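Long-range contacts in glycoside Hydrolase (Bacteroides plebeius, PDB 5T3B), which probably hydrolyses glycosidic bonds in agar-type galactans, as a family 50 glycoside hydrolase from a gut bacterium: residues 24-32 with 38-46; 249-257 with 307-318. All coordinates share one frame; numbering follows the deposited sequence. Where two conformers were deposited one is given.

In the fold
Contact 1 and contact 2 belong to distant parts of the chain: their centres are 40 Å apart, their nearest atoms about 22 Å, and they lie on opposite sides of the chain's centre. Contact 1 is a surface hairpin near the start of the chain, its centre about 28 Å from the centre of the chain; contact 2, its centre about 15 Å from that point, joins 249-257 to helix 300-324 through residues that are all buried. Strand 39-48 of contact 1 pairs with strand 407-409, which in turn pairs with strand 385-394. Both contacts have a 1,2-ethanediol nearby, on Tyr40 and on Glu254. The second, beside an Asn-Glu pair also bonded to Asn361, is the one more likely to mark the sugar-binding side.

Contact 1: 24-32 with 38-46; sequences LPVPGPAET and KQYQPIIVE. With EDO (1,2-ethanediol), chain P.
Glu31 lays its CG alongside the Tyr40 ring, 3.8 Å from CE1, and the two side chains run the same way with carboxylate and ring planes 57° apart. In both residues CG stands between the backbone N and the carbonyl carbon (chi1 64° for Glu31, 77° for Tyr40), which sends carboxylate and phenol off together on one face of the hairpin. Their ends share a water, 2.7 Å from Glu31 OE2 and 2.6 Å from Tyr40 OH. The phenol also accepts a bond from O2 of a 1,2-ethanediol, and Glu31 OE1 forms a salt bridge with Lys59 of the neighbouring strand.

Beneath this pair the backbones bond reciprocally, Glu31 N to Tyr40 O at 2.9 Å and Tyr40 N to Glu31 O at 2.8 Å. Further along, Gly28 N reaches Pro42 O at 2.9 Å, while Gln41 NE2 donates to Gly28 O at 3.1 Å from above the carbonyl plane; Pro27 packs its CB and CG against the same Gln41 chain. Replacing Gln41 by alanine removes the NE2 donor and is likely to leave Gly28 O without this hydrogen bond and the Pro27 ring less covered. At the far end Pro25 CG meets Ile43 CD1 at 3.9 Å, and Phe417 of helix 412-427 touches both. Glu31-Tyr40 as hydrogen-bonded pair and Thr32-Gln39 as non-hydrogen-bonded pair give the register of an antiparallel beta hairpin.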
loop_
_atom_site.group_PDB
_atom_site.type_symbol
_atom_site.label_atom_id
_atom_site.label_comp_id
_atom_site.label_asym_id
_atom_site.label_seq_id
_atom_site.Cartn_x
_atom_site.Cartn_y
_atom_site.Cartn_z
ATOM N N LEU A 24 19.449 8.839 21.603
ATOM C CA LEU A 24 18.048 9.323 21.406
ATOM C C LEU A 24 17.895 10.715 22.006
ATOM O O LEU A 24 18.498 11.045 23.039
ATOM C CB LEU A 24 17.071 8.416 22.116
ATOM C CG LEU A 24 16.961 6.996 21.637
ATOM C CD1 LEU A 24 16.066 6.200 22.587
ATOM C CD2 LEU A 24 16.441 6.931 20.216
ATOM N N PRO A 25 17.031 11.530 21.413
ATOM C CA PRO A 25 16.747 12.802 22.062
ATOM C C PRO A 25 16.009 12.636 23.359
ATOM O O PRO A 25 15.366 11.613 23.580
ATOM C CB PRO A 25 15.917 13.552 21.066
ATOM C CG PRO A 25 15.595 12.622 19.930
ATOM C CD PRO A 25 16.256 11.322 20.181
ATOM N N VAL A 26 16.194 13.582 24.256
ATOM C CA VAL A 26 15.471 13.599 25.489
ATOM C C VAL A 26 14.029 13.961 25.208
ATOM O O VAL A 26 13.727 14.976 24.571
ATOM C CB VAL A 26 16.083 14.613 26.466
ATOM C CG1 VAL A 26 15.247 14.789 27.693
ATOM C CG2 VAL A 26 17.561 14.207 26.822
ATOM N N PRO A 27 13.112 13.200 25.762
ATOM C CA PRO A 27 11.717 13.520 25.470
ATOM C C PRO A 27 11.047 14.354 26.507
ATOM O O PRO A 27 11.555 14.516 27.642
ATOM C CB PRO A 27 11.086 12.161 25.465
ATOM C CG PRO A 27 11.774 11.420 26.546
ATOM C CD PRO A 27 13.232 11.905 26.426
ATOM N N GLY A 28 9.896 14.858 26.167
ATOM C CA GLY A 28 9.101 15.651 27.084
ATOM C C GLY A 28 8.204 14.816 27.980
ATOM O O GLY A 28 8.222 13.579 27.988
ATOM N N PRO A 29 7.444 15.509 28.803
ATOM C CA PRO A 29 6.548 14.792 29.716
ATOM C C PRO A 29 5.519 13.922 29.028
ATOM O O PRO A 29 5.098 14.181 27.900
ATOM C CB PRO A 29 5.881 15.909 30.521
ATOM C CG PRO A 29 6.654 17.184 30.228
ATOM C CD PRO A 29 7.322 16.981 28.895
ATOM N N ALA A 30 5.198 12.826 29.692
ATOM C CA ALA A 30 4.201 11.937 29.169
ATOM C C ALA A 30 2.899 12.647 28.899
ATOM O O ALA A 30 2.427 13.435 29.720
ATOM C CB ALA A 30 3.972 10.760 30.118
ATOM N N GLU A 31 2.305 12.316 27.734
ATOM C CA GLU A 31 0.997 12.807 27.356
ATOM C C GLU A 31 0.247 11.692 26.580
ATOM O O GLU A 31 0.861 10.744 26.122
ATOM C CB GLU A 31 1.069 14.095 26.581
ATOM C CG GLU A 31 1.744 13.984 25.261
ATOM C CD GLU A 31 1.858 15.325 24.505
ATOM O OE1 GLU A 31 2.727 16.162 24.800
ATOM O OE2 GLU A 31 1.020 15.605 23.658
ATOM N N THR A 32 -1.054 11.828 26.457
ATOM C CA THR A 32 -1.865 10.852 25.766
ATOM C C THR A 32 -1.761 11.103 24.243
ATOM O O THR A 32 -1.930 12.206 23.768
ATOM C CB THR A 32 -3.336 10.942 26.202
ATOM O OG1 THR A 32 -3.338 10.729 27.615
ATOM C CG2 THR A 32 -4.114 9.879 25.503
ATOM N N LYS A 38 -3.246 5.293 24.991
ATOM C CA LYS A 38 -1.864 5.136 25.449
ATOM C C LYS A 38 -1.083 6.454 25.482
ATOM O O LYS A 38 -1.225 7.312 24.610
ATOM C CB LYS A 38 -1.137 4.181 24.542
ATOM C CG LYS A 38 -1.770 2.818 24.421
ATOM C CD LYS A 38 -1.874 2.073 25.757
ATOM C CE LYS A 38 -2.356 0.669 25.464
ATOM N NZ LYS A 38 -2.701 -0.162 26.623
ATOM N N GLN A 39 -0.251 6.557 26.512
ATOM C CA GLN A 39 0.610 7.659 26.672
ATOM C C GLN A 39 1.973 7.466 26.017
ATOM O O GLN A 39 2.386 6.334 25.751
ATOM C CB GLN A 39 0.779 8.036 28.137
ATOM C CG GLN A 39 -0.445 8.441 28.911
ATOM C CD GLN A 39 0.068 8.888 30.331
ATOM O OE1 GLN A 39 0.710 8.123 31.031
ATOM N NE2 GLN A 39 -0.071 10.141 30.621
ATOM N N TYR A 40 2.644 8.592 25.761
ATOM C CA TYR A 40 4.009 8.559 25.230
ATOM C C TYR A 40 4.741 9.760 25.697
ATOM O O TYR A 40 4.104 10.758 26.065
ATOM C CB TYR A 40 4.002 8.452 23.698
ATOM C CG TYR A 40 3.693 9.708 22.929
ATOM C CD1 TYR A 40 2.426 10.351 23.053
ATOM C CD2 TYR A 40 4.636 10.277 22.082
ATOM C CE1 TYR A 40 2.131 11.517 22.338
ATOM C CE2 TYR A 40 4.335 11.432 21.362
ATOM C CZ TYR A 40 3.109 12.053 21.504
ATOM O OH TYR A 40 2.848 13.200 20.764
ATOM N N GLN A 41 6.070 9.680 25.645
ATOM C CA GLN A 41 6.889 10.866 25.875
ATOM C C GLN A 41 7.386 11.407 24.541
ATOM O O GLN A 41 8.130 10.735 23.851
ATOM C CB GLN A 41 8.037 10.532 26.771
ATOM C CG GLN A 41 7.622 10.107 28.136
ATOM C CD GLN A 41 8.831 9.954 28.995
ATOM O OE1 GLN A 41 9.349 8.871 29.079
ATOM N NE2 GLN A 41 9.371 11.089 29.536
ATOM N N PRO A 42 6.919 12.591 24.146
ATOM C CA PRO A 42 7.174 13.046 22.785
ATOM C C PRO A 42 8.591 13.548 22.567
ATOM O O PRO A 42 9.252 14.091 23.483
ATOM C CB PRO A 42 6.175 14.157 22.569
ATOM C CG PRO A 42 5.790 14.621 23.949
ATOM C CD PRO A 42 6.003 13.495 24.860
ATOM N N ILE A 43 9.073 13.326 21.351
ATOM C CA ILE A 43 10.238 14.038 20.817
ATOM C C ILE A 43 9.840 14.969 19.699
ATOM O O ILE A 43 8.727 14.876 19.162
ATOM C CB ILE A 43 11.372 13.039 20.390
ATOM C CG1 ILE A 43 10.946 12.151 19.232
ATOM C CG2 ILE A 43 11.847 12.193 21.551
ATOM C CD1 ILE A 43 12.104 11.532 18.465
ATOM N N ILE A 44 10.782 15.800 19.293
ATOM C CA ILE A 44 10.613 16.660 18.157
ATOM C C ILE A 44 11.448 16.086 16.972
ATOM O O ILE A 44 12.611 15.760 17.140
ATOM C CB ILE A 44 11.084 18.067 18.422
ATOM C CG1 ILE A 44 10.120 18.723 19.392
ATOM C CG2 ILE A 44 11.194 18.898 17.137
ATOM C CD1 ILE A 44 8.633 18.870 18.986
ATOM N N VAL A 45 10.782 15.964 15.820
ATOM C CA VAL A 45 11.455 15.641 14.574
ATOM C C VAL A 45 11.150 16.766 13.599
ATOM O O VAL A 45 9.995 17.179 13.440
ATOM C CB VAL A 45 11.008 14.300 13.979
ATOM C CG1 VAL A 45 11.581 14.099 12.608
ATOM C CG2 VAL A 45 11.388 13.172 14.917
ATOM N N GLU A 46 12.189 17.315 13.010
ATOM C CA GLU A 46 12.012 18.331 11.989
ATOM C C GLU A 46 11.683 17.710 10.628
ATOM O O GLU A 46 12.313 16.747 10.221
ATOM C CB GLU A 46 13.262 19.194 11.812
ATOM C CG GLU A 46 13.641 20.082 13.005
ATOM C CD GLU A 46 14.813 20.966 12.526
ATOM O OE1 GLU A 46 15.923 20.436 12.511
ATOM O OE2 GLU A 46 14.563 22.087 11.988
HETATM C C1 EDO P . 0.375 13.607 17.306
HETATM O O1 EDO P . -0.217 12.916 16.185
HETATM C C2 EDO P . 1.866 13.672 17.103
HETATM O O2 EDO P . 2.733 12.838 17.971
HETATM O O HOH W 1 0.604 14.347 21.268
#

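Contact 2: 249-257 with 307-318; sequences FFSDNEIDF and AGICAEKYYSAI. With EDO (1,2-ethanediol), chain D.
Tyr314 OH is gripped by two neighbours on the 249-257 loop. It donates to Asp252 OD2 at 2.6 Å, on the anti lone pair of that oxygen, and lies 2.7 Å from Ser251 OG, which is also hydrogen-bonded to Tyr332 OH. Asp252 OD2 takes a second bond from the backbone N of Leu196, so the buried carboxylate oxygen ties the loop to helix 300-324 and to the start of helix 195-203 at once.

The phenol ring is sandwiched between two isoleucine methyls, which probably limits its rotation. Ile255 CD1 sits over one face, 3.9 Å from the ring centroid and 23° off its normal, a CH-pi contact; Ile318 CD1, from the same helix as the tyrosine, lies over the opposite face, toward its rim. Tyr314 brings its hydroxyl to the loop because its chi1 of 179° sets the ring opposite the backbone N.

Phe249 and Phe250 bond through their backbones to Leu331 and Leu333 and to Pro191 and Phe193, as a strand would between two neighbours. Together with the Asn253-Glu254 pair that follows, this is consistent with the fourth strand of the (beta/alpha)8 barrel of clan GH-A hydrolases, to which family 50 belongs. Helix 300-324, the last helix before Leu331, would then lead into the next strand, probably packed on the outside of the barrel.

On either side of the tyrosine the packing is apolar. Phe249 meets Ile318 with its ring edge, CZ to CG2 at 4.0 Å. Phe257 puts CE1 3.8 Å from Ala311 CB, with Ile255 CG2 over one face of its ring, and Ala307 CB approaches Phe257 O. Glu254 points elsewhere: OE1 accepts from 1,2-ethanediol O2 at 2.6 Å, and OE2 from O1 at 2.7 Å.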
loop_
_atom_site.group_PDB
_atom_site.type_symbol
_atom_site.label_atom_id
_atom_site.label_comp_id
_atom_site.label_asym_id
_atom_site.label_seq_id
_atom_site.Cartn_x
_atom_site.Cartn_y
_atom_site.Cartn_z
ATOM N N PHE A 249 -2.829 -9.231 -5.600
ATOM C CA PHE A 249 -2.422 -8.305 -6.677
ATOM C C PHE A 249 -3.134 -6.976 -6.569
ATOM O O PHE A 249 -4.228 -6.864 -6.020
ATOM C CB PHE A 249 -2.681 -8.901 -8.065
ATOM C CG PHE A 249 -4.153 -8.979 -8.464
ATOM C CD1 PHE A 249 -4.972 -9.997 -7.973
ATOM C CD2 PHE A 249 -4.686 -8.066 -9.328
ATOM C CE1 PHE A 249 -6.287 -10.073 -8.310
ATOM C CE2 PHE A 249 -5.999 -8.152 -9.676
ATOM C CZ PHE A 249 -6.822 -9.131 -9.140
ATOM N N PHE A 250 -2.491 -5.973 -7.152
ATOM C CA PHE A 250 -3.079 -4.653 -7.307
ATOM C C PHE A 250 -3.453 -4.486 -8.765
ATOM O O PHE A 250 -2.695 -4.865 -9.657
ATOM C CB PHE A 250 -2.088 -3.547 -6.941
ATOM C CG PHE A 250 -1.428 -3.788 -5.612
ATOM C CD1 PHE A 250 -2.103 -3.542 -4.416
ATOM C CD2 PHE A 250 -0.152 -4.322 -5.559
ATOM C CE1 PHE A 250 -1.511 -3.837 -3.228
ATOM C CE2 PHE A 250 0.442 -4.637 -4.361
ATOM C CZ PHE A 250 -0.224 -4.383 -3.207
ATOM N N SER A 251 -4.606 -3.882 -9.047
ATOM C CA SER A 251 -5.087 -3.766 -10.443
ATOM C C SER A 251 -4.655 -2.454 -11.154
ATOM O O SER A 251 -4.843 -2.327 -12.351
ATOM C CB SER A 251 -6.597 -3.909 -10.488
ATOM O OG SER A 251 -7.210 -2.938 -9.700
ATOM N N ASP A 252 -4.223 -1.460 -10.368
ATOM C CA ASP A 252 -3.882 -0.138 -10.832
ATOM C C ASP A 252 -3.187 0.546 -9.680
ATOM O O ASP A 252 -3.008 -0.023 -8.601
ATOM C CB ASP A 252 -5.106 0.614 -11.350
ATOM C CG ASP A 252 -5.374 0.440 -12.820
ATOM O OD1 ASP A 252 -4.500 0.727 -13.639
ATOM O OD2 ASP A 252 -6.518 0.049 -13.254
ATOM N N ASN A 253 -2.794 1.801 -9.936
ATOM C CA ASN A 253 -2.090 2.582 -8.945
ATOM C C ASN A 253 -2.528 4.040 -9.033
ATOM O O ASN A 253 -2.398 4.656 -10.100
ATOM C CB ASN A 253 -0.599 2.534 -9.171
ATOM C CG ASN A 253 0.215 3.302 -8.136
ATOM O OD1 ASN A 253 0.090 3.127 -6.926
ATOM N ND2 ASN A 253 1.068 4.174 -8.644
ATOM N N GLU A 254 -3.091 4.589 -7.936
ATOM C CA GLU A 254 -3.415 6.026 -7.935
ATOM C C GLU A 254 -4.289 6.459 -9.093
ATOM O O GLU A 254 -4.017 7.448 -9.778
ATOM C CB GLU A 254 -2.141 6.856 -7.841
ATOM C CG GLU A 254 -1.258 6.523 -6.653
ATOM C CD GLU A 254 -0.255 7.581 -6.287
ATOM O OE1 GLU A 254 0.112 8.397 -7.178
ATOM O OE2 GLU A 254 0.181 7.524 -5.106
ATOM N N ILE A 255 -5.419 5.771 -9.252
ATOM C CA ILE A 255 -6.393 6.210 -10.218
ATOM C C ILE A 255 -6.948 7.589 -9.801
ATOM O O ILE A 255 -7.300 7.800 -8.660
ATOM C CB ILE A 255 -7.559 5.199 -10.274
ATOM C CG1 ILE A 255 -7.086 3.815 -10.750
ATOM C CG2 ILE A 255 -8.681 5.700 -11.165
ATOM C CD1 ILE A 255 -8.128 2.726 -10.558
ATOM N N ASP A 256 -7.064 8.473 -10.793
ATOM C CA ASP A 256 -7.690 9.766 -10.509
ATOM C C ASP A 256 -9.202 9.577 -10.463
ATOM O O ASP A 256 -9.846 9.233 -11.413
ATOM C CB ASP A 256 -7.266 10.724 -11.603
ATOM C CG ASP A 256 -7.861 12.063 -11.531
ATOM O OD1 ASP A 256 -8.813 12.333 -10.776
ATOM O OD2 ASP A 256 -7.295 12.966 -12.261
ATOM N N PHE A 257 -9.747 9.782 -9.301
ATOM C CA PHE A 257 -11.215 9.761 -9.093
ATOM C C PHE A 257 -11.683 11.084 -8.626
ATOM O O PHE A 257 -12.745 11.167 -7.994
ATOM C CB PHE A 257 -11.668 8.786 -8.004
ATOM C CG PHE A 257 -11.516 7.341 -8.280
ATOM C CD1 PHE A 257 -12.627 6.615 -8.823
ATOM C CD2 PHE A 257 -10.498 6.598 -7.760
ATOM C CE1 PHE A 257 -12.493 5.252 -8.956
ATOM C CE2 PHE A 257 -10.407 5.230 -7.916
ATOM C CZ PHE A 257 -11.424 4.562 -8.517
ATOM N N ALA A 307 -18.074 9.487 -8.296
ATOM C CA ALA A 307 -16.810 8.796 -8.213
ATOM C C ALA A 307 -16.965 7.398 -7.590
ATOM O O ALA A 307 -16.309 6.446 -7.982
ATOM C CB ALA A 307 -15.804 9.673 -7.453
ATOM N N GLY A 308 -17.807 7.295 -6.558
ATOM C CA GLY A 308 -18.143 6.021 -5.958
ATOM C C GLY A 308 -18.766 5.023 -6.921
ATOM O O GLY A 308 -18.494 3.832 -6.853
ATOM N N ILE A 309 -19.664 5.492 -7.799
ATOM C CA ILE A 309 -20.262 4.643 -8.830
ATOM C C ILE A 309 -19.192 4.136 -9.780
ATOM O O ILE A 309 -19.150 2.941 -10.123
ATOM C CB ILE A 309 -21.389 5.385 -9.619
ATOM C CG1 ILE A 309 -22.576 5.585 -8.669
ATOM C CG2 ILE A 309 -21.728 4.638 -10.878
ATOM C CD1 ILE A 309 -23.548 6.564 -9.189
ATOM N N CYS A 310 -18.276 5.013 -10.151
ATOM C CA CYS A 310 -17.154 4.598 -10.974
ATOM C C CYS A 310 -16.323 3.508 -10.296
ATOM O O CYS A 310 -15.958 2.494 -10.875
ATOM C CB CYS A 310 -16.242 5.816 -11.284
ATOM S SG CYS A 310 -16.950 7.075 -12.296
ATOM N N ALA A 311 -16.058 3.720 -8.997
ATOM C CA ALA A 311 -15.324 2.765 -8.217
ATOM C C ALA A 311 -16.046 1.456 -8.110
ATOM O O ALA A 311 -15.420 0.376 -8.167
ATOM C CB ALA A 311 -14.955 3.334 -6.855
ATOM N N GLU A 312 -17.361 1.519 -7.895
ATOM C CA GLU A 312 -18.166 0.295 -7.844
ATOM C C GLU A 312 -18.038 -0.519 -9.131
ATOM O O GLU A 312 -17.791 -1.736 -9.077
ATOM C CB GLU A 312 -19.643 0.661 -7.566
ATOM C CG GLU A 312 -20.618 -0.437 -7.872
ATOM C CD GLU A 312 -20.887 -1.347 -6.707
ATOM O OE1 GLU A 312 -21.397 -2.468 -7.000
ATOM O OE2 GLU A 312 -20.612 -0.919 -5.540
ATOM N N LYS A 313 -18.144 0.140 -10.288
ATOM C CA LYS A 313 -18.062 -0.571 -11.549
ATOM C C LYS A 313 -16.644 -1.139 -11.782
ATOM O O LYS A 313 -16.474 -2.209 -12.361
ATOM C CB LYS A 313 -18.491 0.312 -12.718
ATOM C CG LYS A 313 -19.965 0.639 -12.703
ATOM C CD LYS A 313 -20.345 1.286 -14.011
ATOM C CE LYS A 313 -20.471 0.264 -15.114
ATOM N NZ LYS A 313 -21.528 -0.823 -14.941
ATOM N N TYR A 314 -15.634 -0.391 -11.317
ATOM C CA TYR A 314 -14.250 -0.810 -11.428
ATOM C C TYR A 314 -13.976 -2.057 -10.570
ATOM O O TYR A 314 -13.583 -3.107 -11.070
ATOM C CB TYR A 314 -13.370 0.383 -11.070
ATOM C CG TYR A 314 -11.911 0.061 -11.137
ATOM C CD1 TYR A 314 -11.242 0.042 -12.354
ATOM C CD2 TYR A 314 -11.207 -0.313 -9.994
ATOM C CE1 TYR A 314 -9.899 -0.292 -12.441
ATOM C CE2 TYR A 314 -9.860 -0.623 -10.083
ATOM C CZ TYR A 314 -9.240 -0.678 -11.298
ATOM O OH TYR A 314 -7.912 -0.993 -11.362
ATOM N N TYR A 315 -14.161 -1.889 -9.252
ATOM C CA TYR A 315 -13.795 -2.940 -8.331
ATOM C C TYR A 315 -14.651 -4.192 -8.493
ATOM O O TYR A 315 -14.122 -5.311 -8.374
ATOM C CB TYR A 315 -13.876 -2.435 -6.896
ATOM C CG TYR A 315 -12.819 -1.415 -6.476
ATOM C CD1 TYR A 315 -11.451 -1.633 -6.693
ATOM C CD2 TYR A 315 -13.200 -0.250 -5.848
ATOM C CE1 TYR A 315 -10.533 -0.731 -6.207
ATOM C CE2 TYR A 315 -12.274 0.639 -5.363
ATOM C CZ TYR A 315 -10.944 0.401 -5.568
ATOM O OH TYR A 315 -10.014 1.340 -5.085
ATOM N N SER A 316 -15.936 -4.031 -8.777
ATOM C CA SER A 316 -16.754 -5.185 -8.910
ATOM C C SER A 316 -16.397 -6.004 -10.131
ATOM O O SER A 316 -16.382 -7.246 -10.079
ATOM C CB SER A 316 -18.222 -4.774 -8.899
ATOM O OG SER A 316 -18.562 -4.048 -10.103
ATOM N N ALA A 317 -16.038 -5.349 -11.233
ATOM C CA ALA A 317 -15.621 -6.086 -12.406
ATOM C C ALA A 317 -14.402 -6.962 -12.113
ATOM O O ALA A 317 -14.289 -8.080 -12.589
ATOM C CB ALA A 317 -15.281 -5.148 -13.554
ATOM N N ILE A 318 -13.448 -6.408 -11.363
ATOM C CA ILE A 318 -12.222 -7.113 -11.110
ATOM C C ILE A 318 -12.443 -8.270 -10.111
ATOM O O ILE A 318 -11.984 -9.380 -10.296
ATOM C CB ILE A 318 -11.129 -6.124 -10.706
ATOM C CG1 ILE A 318 -10.865 -5.199 -11.934
ATOM C CG2 ILE A 318 -9.868 -6.888 -10.291
ATOM C CD1 ILE A 318 -10.075 -3.944 -11.600
HETATM C C1 EDO D . 1.447 10.783 -4.214
HETATM O O1 EDO D . 0.260 10.033 -4.048
HETATM C C2 EDO D . 1.491 11.514 -5.530
HETATM O O2 EDO D . 1.574 10.499 -6.559
#